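Local atomic coordinates of RTX toxin (Vibrio vulnificus CMCP6, PDB entry 6A7H), a protein that probably acts as the Ras/Rap1-specific endopeptidase of the toxin, inactivating the small GTPases Ras and Rap1 by cleaving them. Residues 294-299 / 329-334; 338-343 / 370-375; 345-350 / 384-389. All blocks are in the same frame, centred on the assembly; numbering follows the deposited sequence.

Interaction 1: residues 294-299 / 329-334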
ATOM      1  N   GLN A 294      36.360  -0.657 -10.793  1.00 58.15           N
ATOM      2  CA  GLN A 294      35.216  -1.539 -10.571  1.00 58.49           C
ATOM      3  C   GLN A 294      33.922  -0.807 -10.902  1.00 53.77           C
ATOM      4  O   GLN A 294      33.042  -1.356 -11.571  1.00 51.64           O
ATOM      5  CB  GLN A 294      35.178  -2.048  -9.130  1.00 55.49           C
ATOM      6  CG  GLN A 294      36.037  -3.273  -8.870  1.00 57.05           C
ATOM      7  CD  GLN A 294      36.043  -3.661  -7.402  1.00 63.32           C
ATOM      8  OE1 GLN A 294      35.447  -4.665  -7.018  1.00 62.04           O
ATOM      9  NE2 GLN A 294      36.721  -2.864  -6.571  1.00 69.63           N
ATOM     10  N   LEU A 295      33.824   0.439 -10.440  1.00 49.65           N
ATOM     11  CA  LEU A 295      32.662   1.268 -10.718  1.00 48.39           C
ATOM     12  C   LEU A 295      32.467   1.450 -12.218  1.00 51.60           C
ATOM     13  O   LEU A 295      31.355   1.277 -12.738  1.00 48.56           O
ATOM     14  CB  LEU A 295      32.796   2.626 -10.039  1.00 46.12           C
ATOM     15  CG  LEU A 295      32.602   2.635  -8.524  1.00 43.18           C
ATOM     16  CD1 LEU A 295      32.721   4.054  -7.993  1.00 44.70           C
ATOM     17  CD2 LEU A 295      31.256   2.034  -8.152  1.00 39.67           C
ATOM     18  N   ALA A 296      33.554   1.784 -12.908  1.00 45.96           N
ATOM     19  CA  ALA A 296      33.507   2.005 -14.350  1.00 43.22           C
ATOM     20  C   ALA A 296      32.994   0.776 -15.108  1.00 54.97           C
ATOM     21  O   ALA A 296      32.301   0.913 -16.116  1.00 56.53           O
ATOM     22  CB  ALA A 296      34.863   2.400 -14.854  1.00 46.81           C
ATOM     23  N   VAL A 297      33.330  -0.418 -14.620  1.00 50.49           N
ATOM     24  CA  VAL A 297      32.813  -1.657 -15.200  1.00 49.66           C
ATOM     25  C   VAL A 297      31.322  -1.827 -14.920  1.00 49.77           C
ATOM     26  O   VAL A 297      30.530  -2.156 -15.808  1.00 46.34           O
ATOM     27  CB  VAL A 297      33.562  -2.891 -14.656  1.00 51.47           C
ATOM     28  CG1 VAL A 297      32.797  -4.196 -14.973  1.00 41.20           C
ATOM     29  CG2 VAL A 297      34.963  -2.937 -15.218  1.00 48.58           C
ATOM     30  N   LEU A 298      30.940  -1.592 -13.674  1.00 47.56           N
ATOM     31  CA  LEU A 298      29.564  -1.813 -13.272  1.00 44.42           C
ATOM     32  C   LEU A 298      28.610  -0.805 -13.914  1.00 44.48           C
ATOM     33  O   LEU A 298      27.480  -1.143 -14.231  1.00 43.32           O
ATOM     34  CB  LEU A 298      29.469  -1.767 -11.757  1.00 42.79           C
ATOM     35  CG  LEU A 298      30.135  -2.937 -11.048  1.00 47.60           C
ATOM     36  CD1 LEU A 298      30.223  -2.655  -9.560  1.00 53.79           C
ATOM     37  CD2 LEU A 298      29.342  -4.207 -11.314  1.00 40.38           C
ATOM     38  N   LEU A 299      29.084   0.417 -14.141  1.00 50.05           N
ATOM     39  CA  LEU A 299      28.241   1.480 -14.683  1.00 51.16           C
ATOM     40  C   LEU A 299      28.372   1.620 -16.198  1.00 52.47           C
ATOM     41  O   LEU A 299      27.688   2.438 -16.820  1.00 48.45           O
ATOM     42  CB  LEU A 299      28.575   2.816 -14.010  1.00 48.15           C
ATOM     43  CG  LEU A 299      28.181   2.950 -12.533  1.00 47.16           C
ATOM     44  CD1 LEU A 299      28.854   4.180 -11.933  1.00 56.29           C
ATOM     45  CD2 LEU A 299      26.659   3.016 -12.336  1.00 32.45           C
ATOM     46  N   LYS A 329      30.270  10.049  -7.414  1.00 51.49           N
ATOM     47  CA  LYS A 329      29.975  11.315  -8.071  1.00 47.27           C
ATOM     48  C   LYS A 329      30.762  11.469  -9.370  1.00 51.64           C
ATOM     49  O   LYS A 329      30.196  11.820 -10.403  1.00 56.23           O
ATOM     50  CB  LYS A 329      30.276  12.488  -7.141  1.00 47.74           C
ATOM     51  CG  LYS A 329      29.761  13.811  -7.673  1.00 53.91           C
ATOM     52  CD  LYS A 329      30.043  14.973  -6.728  1.00 55.76           C
ATOM     53  CE  LYS A 329      29.441  16.268  -7.268  1.00 50.83           C
ATOM     54  NZ  LYS A 329      29.852  17.446  -6.472  1.00 50.12           N
ATOM     55  N   LYS A 330      32.062  11.192  -9.313  1.00 51.61           N
ATOM     56  CA  LYS A 330      32.927  11.294 -10.487  1.00 58.19           C
ATOM     57  C   LYS A 330      32.493  10.366 -11.631  1.00 56.51           C
ATOM     58  O   LYS A 330      32.764  10.651 -12.789  1.00 60.72           O
ATOM     59  CB  LYS A 330      34.380  11.004 -10.100  1.00 66.49           C
ATOM     60  CG  LYS A 330      35.074  12.159  -9.392  1.00 77.77           C
ATOM     61  CD  LYS A 330      36.281  11.684  -8.593  1.00 83.07           C
ATOM     62  CE  LYS A 330      37.192  10.802  -9.429  1.00 84.91           C
ATOM     63  NZ  LYS A 330      37.730  11.530 -10.612  1.00 90.99           N
ATOM     64  N   GLN A 331      31.807   9.273 -11.310  1.00 57.28           N
ATOM     65  CA  GLN A 331      31.300   8.362 -12.340  1.00 57.82           C
ATOM     66  C   GLN A 331      29.862   8.685 -12.757  1.00 55.44           C
ATOM     67  O   GLN A 331      29.200   7.868 -13.398  1.00 52.44           O
ATOM     68  CB  GLN A 331      31.374   6.918 -11.852  1.00 60.19           C
ATOM     69  CG  GLN A 331      32.782   6.446 -11.574  1.00 66.89           C
ATOM     70  CD  GLN A 331      33.358   5.639 -12.706  1.00 74.91           C
ATOM     71  OE1 GLN A 331      32.631   5.164 -13.580  1.00 80.29           O
ATOM     72  NE2 GLN A 331      34.673   5.468 -12.697  1.00 77.93           N
ATOM     73  N   GLY A 332      29.376   9.863 -12.370  1.00 51.33           N
ATOM     74  CA  GLY A 332      28.093  10.345 -12.847  1.00 43.32           C
ATOM     75  C   GLY A 332      26.895  10.083 -11.953  1.00 43.51           C
ATOM     76  O   GLY A 332      25.766  10.400 -12.321  1.00 47.48           O
ATOM     77  N   VAL A 333      27.127   9.514 -10.776  1.00 43.55           N
ATOM     78  CA  VAL A 333      26.024   9.203  -9.863  1.00 42.24           C
ATOM     79  C   VAL A 333      25.480  10.488  -9.241  1.00 44.23           C
ATOM     80  O   VAL A 333      26.241  11.305  -8.739  1.00 53.67           O
ATOM     81  CB  VAL A 333      26.477   8.223  -8.752  1.00 40.00           C
ATOM     82  CG1 VAL A 333      25.359   7.980  -7.734  1.00 36.52           C
ATOM     83  CG2 VAL A 333      26.939   6.912  -9.371  1.00 31.98           C
ATOM     84  N   THR A 334      24.167  10.683  -9.289  1.00 39.76           N
ATOM     85  CA  THR A 334      23.591  11.901  -8.731  1.00 38.05           C
ATOM     86  C   THR A 334      22.466  11.587  -7.766  1.00 42.44           C
ATOM     87  O   THR A 334      21.867  12.488  -7.180  1.00 51.89           O
ATOM     88  CB  THR A 334      23.054  12.838  -9.832  1.00 43.93           C
ATOM     89  OG1 THR A 334      22.025  12.166 -10.563  1.00 42.98           O
ATOM     90  CG2 THR A 334      24.179  13.267 -10.792  1.00 34.66           C
TER
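Gln331 and Leu299 meet through two similar first torsions: each sets CG opposite its own carbonyl carbon and next to its own N (chi1 -63° and -69°). The Gln331 chain then bends at chi2 (-99°). This turns its amide onto helix 290-298, where it settles against Ala296. The amide oxygen OE1 of Gln331 comes 3.4 Å from Ala296 CA. OE1, CD and NE2 of Gln331 all lie within 3.9 Å of Ala296 N, so the amide group as a whole rests on this piece of backbone. Ala296 CB touches its outer part, 3.8 Å from Gln331 NE2. Closer to the root of the chain, Leu295 CB is 4.1 Å from Gln331 CG.

Leu299 approaches from one turn further along, its side chain crossing that of Gln331 at a slant. Its CD1 packs 3.7 Å from Gln331 CB. The same methyl is 4.2 Å from Val333 CG2, so Leu299 bridges the helix end and the start of strand 333-338. Leu295 and Leu299 also pack on Leu305 of strand 304-309, which places the contact against the sheet.

Segment 329-334 contains most of the Schellman motif that ends helix 325-330. Gly332 is its C-prime residue, with positive phi. Gly332 N bonds to Lys329 O at 2.9 Å, and Val333 N bonds to Leu328 O. This turn leads directly from the helix into the strand and presents Gln331 to helix 290-298.

No hydrogen bond joins the two segments. The amide of Gln331 meets the helix through van der Waals contact, its atoms against the backbone and CB of Ala296. Across this contact the amide is held by packing alone.

Interaction 2: residues 338-343 / 370-375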
ATOM      1  N   LEU A 338      17.572   4.424  -0.982  1.00 31.02           N
ATOM      2  CA  LEU A 338      17.542   3.649   0.251  1.00 28.19           C
ATOM      3  C   LEU A 338      16.207   2.935   0.387  1.00 27.83           C
ATOM      4  O   LEU A 338      15.162   3.583   0.458  1.00 27.87           O
ATOM      5  CB  LEU A 338      17.768   4.560   1.473  1.00 26.11           C
ATOM      6  CG  LEU A 338      19.013   5.456   1.500  1.00 32.07           C
ATOM      7  CD1 LEU A 338      19.110   6.186   2.830  1.00 34.67           C
ATOM      8  CD2 LEU A 338      20.312   4.679   1.204  1.00 24.18           C
ATOM      9  N   LEU A 339      16.231   1.607   0.434  1.00 26.24           N
ATOM     10  CA  LEU A 339      15.015   0.858   0.736  1.00 26.94           C
ATOM     11  C   LEU A 339      14.649   1.070   2.210  1.00 31.00           C
ATOM     12  O   LEU A 339      13.526   0.794   2.632  1.00 36.47           O
ATOM     13  CB  LEU A 339      15.192  -0.640   0.425  1.00 26.78           C
ATOM     14  CG  LEU A 339      13.942  -1.517   0.599  1.00 28.69           C
ATOM     15  CD1 LEU A 339      12.765  -1.062  -0.314  1.00 19.01           C
ATOM     16  CD2 LEU A 339      14.282  -2.978   0.400  1.00 33.24           C
ATOM     17  N   HIS A 340      15.601   1.586   2.983  1.00 26.58           N
ATOM     18  CA  HIS A 340      15.428   1.780   4.420  1.00 28.77           C
ATOM     19  C   HIS A 340      14.323   2.771   4.801  1.00 26.38           C
ATOM     20  O   HIS A 340      13.769   2.707   5.904  1.00 36.87           O
ATOM     21  CB  HIS A 340      16.759   2.239   5.039  1.00 32.92           C
ATOM     22  CG  HIS A 340      17.928   1.380   4.668  1.00 38.19           C
ATOM     23  ND1 HIS A 340      18.524   1.431   3.424  1.00 34.16           N
ATOM     24  CD2 HIS A 340      18.618   0.449   5.379  1.00 34.24           C
ATOM     25  CE1 HIS A 340      19.530   0.572   3.386  1.00 39.56           C
ATOM     26  NE2 HIS A 340      19.604  -0.040   4.557  1.00 36.15           N
ATOM     27  N   LEU A 341      14.011   3.686   3.894  1.00 28.38           N
ATOM     28  CA  LEU A 341      13.009   4.714   4.140  1.00 28.85           C
ATOM     29  C   LEU A 341      11.826   4.594   3.168  1.00 29.68           C
ATOM     30  O   LEU A 341      12.001   4.215   2.005  1.00 31.34           O
ATOM     31  CB  LEU A 341      13.647   6.102   4.030  1.00 26.17           C
ATOM     32  CG  LEU A 341      14.822   6.317   4.979  1.00 27.63           C
ATOM     33  CD1 LEU A 341      15.497   7.684   4.723  1.00 22.34           C
ATOM     34  CD2 LEU A 341      14.352   6.204   6.442  1.00 26.71           C
ATOM     35  N   ARG A 342      10.632   4.917   3.660  1.00 25.59           N
ATOM     36  CA  ARG A 342       9.406   4.865   2.872  1.00 30.77           C
ATOM     37  C   ARG A 342       9.181   6.163   2.086  1.00 35.10           C
ATOM     38  O   ARG A 342       9.245   7.248   2.651  1.00 35.11           O
ATOM     39  CB  ARG A 342       8.210   4.582   3.786  1.00 23.94           C
ATOM     40  CG  ARG A 342       8.318   3.253   4.500  1.00 26.60           C
ATOM     41  CD  ARG A 342       7.079   2.953   5.317  1.00 36.20           C
ATOM     42  NE  ARG A 342       6.750   1.534   5.211  1.00 54.59           N
ATOM     43  CZ  ARG A 342       7.081   0.639   6.127  1.00 56.99           C
ATOM     44  NH1 ARG A 342       7.716   1.030   7.209  1.00 59.24           N
ATOM     45  NH2 ARG A 342       6.765  -0.633   5.972  1.00 62.70           N
ATOM     46  N   SER A 343       8.912   6.038   0.789  1.00 28.76           N
ATOM     47  CA  SER A 343       8.799   7.193  -0.107  1.00 36.11           C
ATOM     48  C   SER A 343       7.751   8.237   0.320  1.00 36.03           C
ATOM     49  O   SER A 343       8.054   9.428   0.375  1.00 33.90           O
ATOM     50  CB  SER A 343       8.483   6.722  -1.530  1.00 36.11           C
ATOM     51  OG  SER A 343       8.553   7.813  -2.434  1.00 38.33           O
ATOM     52  N   LYS A 370      15.906   3.778  11.975  1.00 30.41           N
ATOM     53  CA  LYS A 370      16.490   2.921  10.947  1.00 33.24           C
ATOM     54  C   LYS A 370      18.008   2.768  11.059  1.00 40.47           C
ATOM     55  O   LYS A 370      18.635   2.173  10.186  1.00 44.54           O
ATOM     56  CB  LYS A 370      16.125   3.463   9.563  1.00 28.03           C
ATOM     57  CG  LYS A 370      14.664   3.284   9.242  1.00 30.20           C
ATOM     58  CD  LYS A 370      14.322   1.803   9.339  1.00 33.84           C
ATOM     59  CE  LYS A 370      12.856   1.537   9.237  1.00 39.10           C
ATOM     60  NZ  LYS A 370      12.639   0.099   8.849  1.00 47.81           N
ATOM     61  N   HIS A 371      18.588   3.309  12.131  1.00 37.59           N
ATOM     62  CA  HIS A 371      20.034   3.293  12.325  1.00 35.24           C
ATOM     63  C   HIS A 371      20.800   3.778  11.098  1.00 28.53           C
ATOM     64  O   HIS A 371      21.764   3.146  10.676  1.00 35.59           O
ATOM     65  CB  HIS A 371      20.497   1.886  12.692  1.00 40.72           C
ATOM     66  CG  HIS A 371      19.657   1.241  13.743  1.00 50.89           C
ATOM     67  ND1 HIS A 371      19.828   1.492  15.088  1.00 52.68           N
ATOM     68  CD2 HIS A 371      18.625   0.370  13.647  1.00 55.43           C
ATOM     69  CE1 HIS A 371      18.941   0.796  15.775  1.00 55.92           C
ATOM     70  NE2 HIS A 371      18.201   0.105  14.926  1.00 58.52           N
ATOM     71  N   LEU A 372      20.357   4.888  10.519  1.00 33.32           N
ATOM     72  CA  LEU A 372      21.052   5.507   9.387  1.00 34.92           C
ATOM     73  C   LEU A 372      21.962   6.638   9.870  1.00 36.02           C
ATOM     74  O   LEU A 372      21.597   7.373  10.787  1.00 38.16           O
ATOM     75  CB  LEU A 372      20.036   6.041   8.364  1.00 31.07           C
ATOM     76  CG  LEU A 372      19.311   4.941   7.588  1.00 37.58           C
ATOM     77  CD1 LEU A 372      18.263   5.486   6.614  1.00 32.87           C
ATOM     78  CD2 LEU A 372      20.350   4.119   6.854  1.00 36.41           C
ATOM     79  N   ASP A 373      23.131   6.782   9.249  1.00 36.33           N
ATOM     80  CA  ASP A 373      24.073   7.834   9.627  1.00 35.42           C
ATOM     81  C   ASP A 373      23.658   9.196   9.087  1.00 36.72           C
ATOM     82  O   ASP A 373      23.436   9.374   7.889  1.00 39.17           O
ATOM     83  CB  ASP A 373      25.486   7.514   9.145  1.00 49.08           C
ATOM     84  CG  ASP A 373      26.141   6.419   9.948  1.00 70.45           C
ATOM     85  OD1 ASP A 373      25.668   6.150  11.071  1.00 83.60           O
ATOM     86  OD2 ASP A 373      27.132   5.834   9.465  1.00 77.74           O
ATOM     87  N   VAL A 374      23.579  10.170   9.980  1.00 31.61           N
ATOM     88  CA  VAL A 374      23.215  11.512   9.571  1.00 30.70           C
ATOM     89  C   VAL A 374      24.265  12.051   8.585  1.00 29.36           C
ATOM     90  O   VAL A 374      23.924  12.831   7.699  1.00 29.45           O
ATOM     91  CB  VAL A 374      23.062  12.438  10.803  1.00 42.90           C
ATOM     92  CG1 VAL A 374      24.411  12.775  11.358  1.00 49.59           C
ATOM     93  CG2 VAL A 374      22.318  13.698  10.454  1.00 44.05           C
ATOM     94  N   THR A 375      25.523  11.595   8.691  1.00 33.08           N
ATOM     95  CA  THR A 375      26.576  12.106   7.803  1.00 36.82           C
ATOM     96  C   THR A 375      26.339  11.741   6.335  1.00 40.75           C
ATOM     97  O   THR A 375      26.787  12.462   5.447  1.00 45.31           O
ATOM     98  CB  THR A 375      28.000  11.613   8.193  1.00 37.58           C
ATOM     99  OG1 THR A 375      28.061  10.186   8.156  1.00 46.10           O
ATOM    100  CG2 THR A 375      28.390  12.119   9.572  1.00 34.14           C
TER
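Lys370 and Leu372 pack on a type I beta turn, Leu338 to Leu341, at the C-terminal end of strand 333-338 in the parallel sheet. They flank His371, the C-prime residue of the Schellman motif that closes helix 361-369.

The Lys370 side chain runs along the turn. From CB it bends at chi2 (-58°), and this lays the rest of the chain beside the carbonyl oxygen of His340. Lys370 CG lies 3.5 Å from His340 O and also touches Leu341 CD2. Lys370 CD and CE each stay 3.6 Å from the same oxygen. The side chains of Lys370 and Leu341 run alongside one another, pointing opposite ways. At the tip, Lys370 NZ has a long, weak ion pair with Asp200, which lies outside the two segments. Asp200 also takes a salt bridge from Arg342 NH1, which probably eases the nearness of the two positive groups.

Leu372 supplies the apolar half. Its CD1 meets three residues: Leu338 CD1, His340 CB and Leu341 CG, each 3.9 Å from Leu372 CD1. Leu338 and Leu341 come to it tip to tip. Leu318 of helix 316-323 also packs on Leu338, His340 and Leu372. The polar end of the His340 ring is held elsewhere, by a hydrogen bond between NE2 and Glu309. Leu372 CD2 covers one face of that ring, 4.2 Å from the ring plane and nearer its edge than its centre.

Interaction 3: residues 345-350 / 384-389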
ATOM      1  N   LEU A 345       6.143   8.824   3.345  1.00 43.44           N
ATOM      2  CA  LEU A 345       6.428   9.505   4.595  1.00 47.55           C
ATOM      3  C   LEU A 345       7.729  10.300   4.551  1.00 40.27           C
ATOM      4  O   LEU A 345       7.797  11.392   5.099  1.00 39.80           O
ATOM      5  CB  LEU A 345       6.488   8.502   5.761  1.00 62.18           C
ATOM      6  CG  LEU A 345       6.755   9.117   7.154  1.00 66.04           C
ATOM      7  CD1 LEU A 345       5.518   9.866   7.662  1.00 70.46           C
ATOM      8  CD2 LEU A 345       7.261   8.098   8.196  1.00 57.66           C
ATOM      9  N   ALA A 346       8.765   9.768   3.908  1.00 37.26           N
ATOM     10  CA  ALA A 346      10.107  10.341   4.082  1.00 28.90           C
ATOM     11  C   ALA A 346      10.566  11.344   3.022  1.00 27.91           C
ATOM     12  O   ALA A 346      11.343  12.251   3.336  1.00 31.88           O
ATOM     13  CB  ALA A 346      11.114   9.240   4.173  1.00 24.51           C
ATOM     14  N   GLN A 347      10.144  11.183   1.775  1.00 25.74           N
ATOM     15  CA  GLN A 347      10.717  12.029   0.727  1.00 31.76           C
ATOM     16  C   GLN A 347      10.498  13.535   0.950  1.00 28.95           C
ATOM     17  O   GLN A 347      11.425  14.306   0.725  1.00 32.90           O
ATOM     18  CB  GLN A 347      10.196  11.653  -0.665  1.00 29.58           C
ATOM     19  CG  GLN A 347      11.138  12.168  -1.759  1.00 28.75           C
ATOM     20  CD  GLN A 347      12.524  11.547  -1.636  1.00 35.69           C
ATOM     21  OE1 GLN A 347      12.651  10.330  -1.478  1.00 37.48           O
ATOM     22  NE2 GLN A 347      13.572  12.380  -1.694  1.00 31.40           N
ATOM     23  N   PRO A 348       9.296  13.962   1.394  1.00 32.31           N
ATOM     24  CA  PRO A 348       9.193  15.409   1.664  1.00 35.51           C
ATOM     25  C   PRO A 348      10.188  15.884   2.727  1.00 37.91           C
ATOM     26  O   PRO A 348      10.793  16.952   2.567  1.00 39.98           O
ATOM     27  CB  PRO A 348       7.749  15.573   2.152  1.00 35.49           C
ATOM     28  CG  PRO A 348       7.014  14.460   1.454  1.00 36.71           C
ATOM     29  CD  PRO A 348       7.978  13.299   1.464  1.00 30.70           C
ATOM     30  N   LEU A 349      10.371  15.089   3.782  1.00 35.92           N
ATOM     31  CA  LEU A 349      11.318  15.423   4.843  1.00 32.75           C
ATOM     32  C   LEU A 349      12.763  15.450   4.336  1.00 29.93           C
ATOM     33  O   LEU A 349      13.527  16.341   4.693  1.00 29.25           O
ATOM     34  CB  LEU A 349      11.188  14.430   6.002  1.00 34.20           C
ATOM     35  CG  LEU A 349       9.802  14.337   6.647  1.00 31.36           C
ATOM     36  CD1 LEU A 349       9.784  13.226   7.673  1.00 29.86           C
ATOM     37  CD2 LEU A 349       9.391  15.660   7.266  1.00 26.56           C
ATOM     38  N   ILE A 350      13.136  14.473   3.512  1.00 31.89           N
ATOM     39  CA  ILE A 350      14.484  14.432   2.953  1.00 31.33           C
ATOM     40  C   ILE A 350      14.761  15.666   2.085  1.00 30.64           C
ATOM     41  O   ILE A 350      15.790  16.331   2.226  1.00 34.22           O
ATOM     42  CB  ILE A 350      14.700  13.174   2.105  1.00 29.82           C
ATOM     43  CG1 ILE A 350      14.690  11.930   2.986  1.00 26.86           C
ATOM     44  CG2 ILE A 350      16.015  13.262   1.338  1.00 24.01           C
ATOM     45  CD1 ILE A 350      14.492  10.651   2.165  1.00 23.49           C
ATOM     46  N   GLY A 384      25.809  17.654  -3.638  1.00 43.44           N
ATOM     47  CA  GLY A 384      24.819  17.950  -4.659  1.00 39.64           C
ATOM     48  C   GLY A 384      23.990  16.738  -5.060  1.00 44.80           C
ATOM     49  O   GLY A 384      23.274  16.762  -6.057  1.00 48.10           O
ATOM     50  N   MET A 385      24.069  15.677  -4.266  1.00 41.53           N
ATOM     51  CA  MET A 385      23.360  14.454  -4.582  1.00 42.45           C
ATOM     52  C   MET A 385      22.025  14.365  -3.857  1.00 38.19           C
ATOM     53  O   MET A 385      21.870  14.881  -2.753  1.00 37.16           O
ATOM     54  CB  MET A 385      24.247  13.255  -4.264  1.00 42.20           C
ATOM     55  CG  MET A 385      25.294  13.073  -5.356  1.00 52.23           C
ATOM     56  SD  MET A 385      26.742  12.135  -4.900  1.00 66.67           S
ATOM     57  CE  MET A 385      26.098  10.480  -5.103  1.00 57.51           C
ATOM     58  N   ARG A 386      21.057  13.731  -4.504  1.00 30.21           N
ATOM     59  CA  ARG A 386      19.753  13.542  -3.905  1.00 35.09           C
ATOM     60  C   ARG A 386      19.628  12.143  -3.310  1.00 33.63           C
ATOM     61  O   ARG A 386      19.974  11.164  -3.953  1.00 36.04           O
ATOM     62  CB  ARG A 386      18.651  13.783  -4.932  1.00 37.84           C
ATOM     63  CG  ARG A 386      17.270  13.769  -4.306  1.00 47.27           C
ATOM     64  CD  ARG A 386      16.166  13.998  -5.325  1.00 46.57           C
ATOM     65  NE  ARG A 386      14.859  14.085  -4.671  1.00 39.23           N
ATOM     66  CZ  ARG A 386      13.723  13.674  -5.221  1.00 39.05           C
ATOM     67  NH1 ARG A 386      13.729  13.134  -6.436  1.00 38.87           N
ATOM     68  NH2 ARG A 386      12.580  13.787  -4.554  1.00 38.97           N
ATOM     69  N   ILE A 387      19.146  12.051  -2.074  1.00 26.61           N
ATOM     70  CA  ILE A 387      18.781  10.763  -1.507  1.00 31.87           C
ATOM     71  C   ILE A 387      17.287  10.513  -1.682  1.00 31.74           C
ATOM     72  O   ILE A 387      16.482  11.381  -1.366  1.00 27.75           O
ATOM     73  CB  ILE A 387      19.120  10.680  -0.011  1.00 34.15           C
ATOM     74  CG1 ILE A 387      20.625  10.812   0.191  1.00 32.90           C
ATOM     75  CG2 ILE A 387      18.555   9.374   0.611  1.00 24.79           C
ATOM     76  CD1 ILE A 387      21.027  10.885   1.635  1.00 41.87           C
ATOM     77  N   VAL A 388      16.917   9.330  -2.172  1.00 26.02           N
ATOM     78  CA  VAL A 388      15.508   9.007  -2.346  1.00 27.85           C
ATOM     79  C   VAL A 388      15.091   7.745  -1.581  1.00 32.11           C
ATOM     80  O   VAL A 388      15.813   6.741  -1.527  1.00 31.84           O
ATOM     81  CB  VAL A 388      15.138   8.864  -3.843  1.00 29.74           C
ATOM     82  CG1 VAL A 388      15.253  10.211  -4.539  1.00 29.96           C
ATOM     83  CG2 VAL A 388      16.006   7.823  -4.541  1.00 30.17           C
ATOM     84  N   ALA A 389      13.923   7.833  -0.950  1.00 28.16           N
ATOM     85  CA  ALA A 389      13.364   6.723  -0.190  1.00 25.98           C
ATOM     86  C   ALA A 389      12.681   5.749  -1.147  1.00 32.51           C
ATOM     87  O   ALA A 389      11.945   6.168  -2.048  1.00 34.76           O
ATOM     88  CB  ALA A 389      12.403   7.239   0.837  1.00 25.59           C
TER
HETATM   89  O   HOH W   1      11.118   8.416  -2.907  1.00 25.69           O
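Two hydrogen bonds tie the Gln347 amide to strand 386-391. Ala389 N donates to Gln347 OE1 at 2.9 Å, in the carbonyl plane. Gln347 NE2 donates to Ile387 O at 3.1 Å, almost straight (176°) and in the plane of the amide. The side chain thus spans the backbone around Val388, and the pair of bonds fixes the amide's rotation. Gln347 CG is anti to the backbone N (chi1 -160°), and a bend at chi2 brings the amide to the strand. A water also donates to Gln347 OE1.

Arg386 NH2 sits 3.3 Å from Gln347 NE2, but both are donors and do not bond. Asp351 accepts from each, by a salt bridge to Arg386 and a hydrogen bond from Gln347.

Apolar contacts are made by Ala346 and Ile350. Ala346 CB is 4.1 Å from Ala389 CB, and Ile350 CG2 packs on Ile387.

Segment 345-350 of helix 343-356 runs nearly antiparallel to strand segment 386-389 (162°), in the beta-alpha-beta crossover from strand 333-338 to strand 386-391. Met366 of helix 361-369 and Phe377 of helix 374-383 close over Ala346 and Ile350.

Overall arrangement
All three contacts are largely buried and involve elements of one parallel sheet. Interaction 1 is the most peripheral, about 33 Å from the chain centre against about 19 Å for the others, with Ala296 at its exposed edge. It joins helix 290-298 to the start of strand 333-338. Interaction 2 lies at the other end of that strand. Interaction 3 packs the following helix on the neighbouring strand 386-391. Leu338 N is probably bonded to Val388 O between 2 and 3, and Thr334 O to Arg386 N between 1 and 3. Both 1 and 3 use a glutamine, but only in 3 is its amide hydrogen-bonded across the contact. Interaction 2 is mainly leucine packing, with charges at its margin.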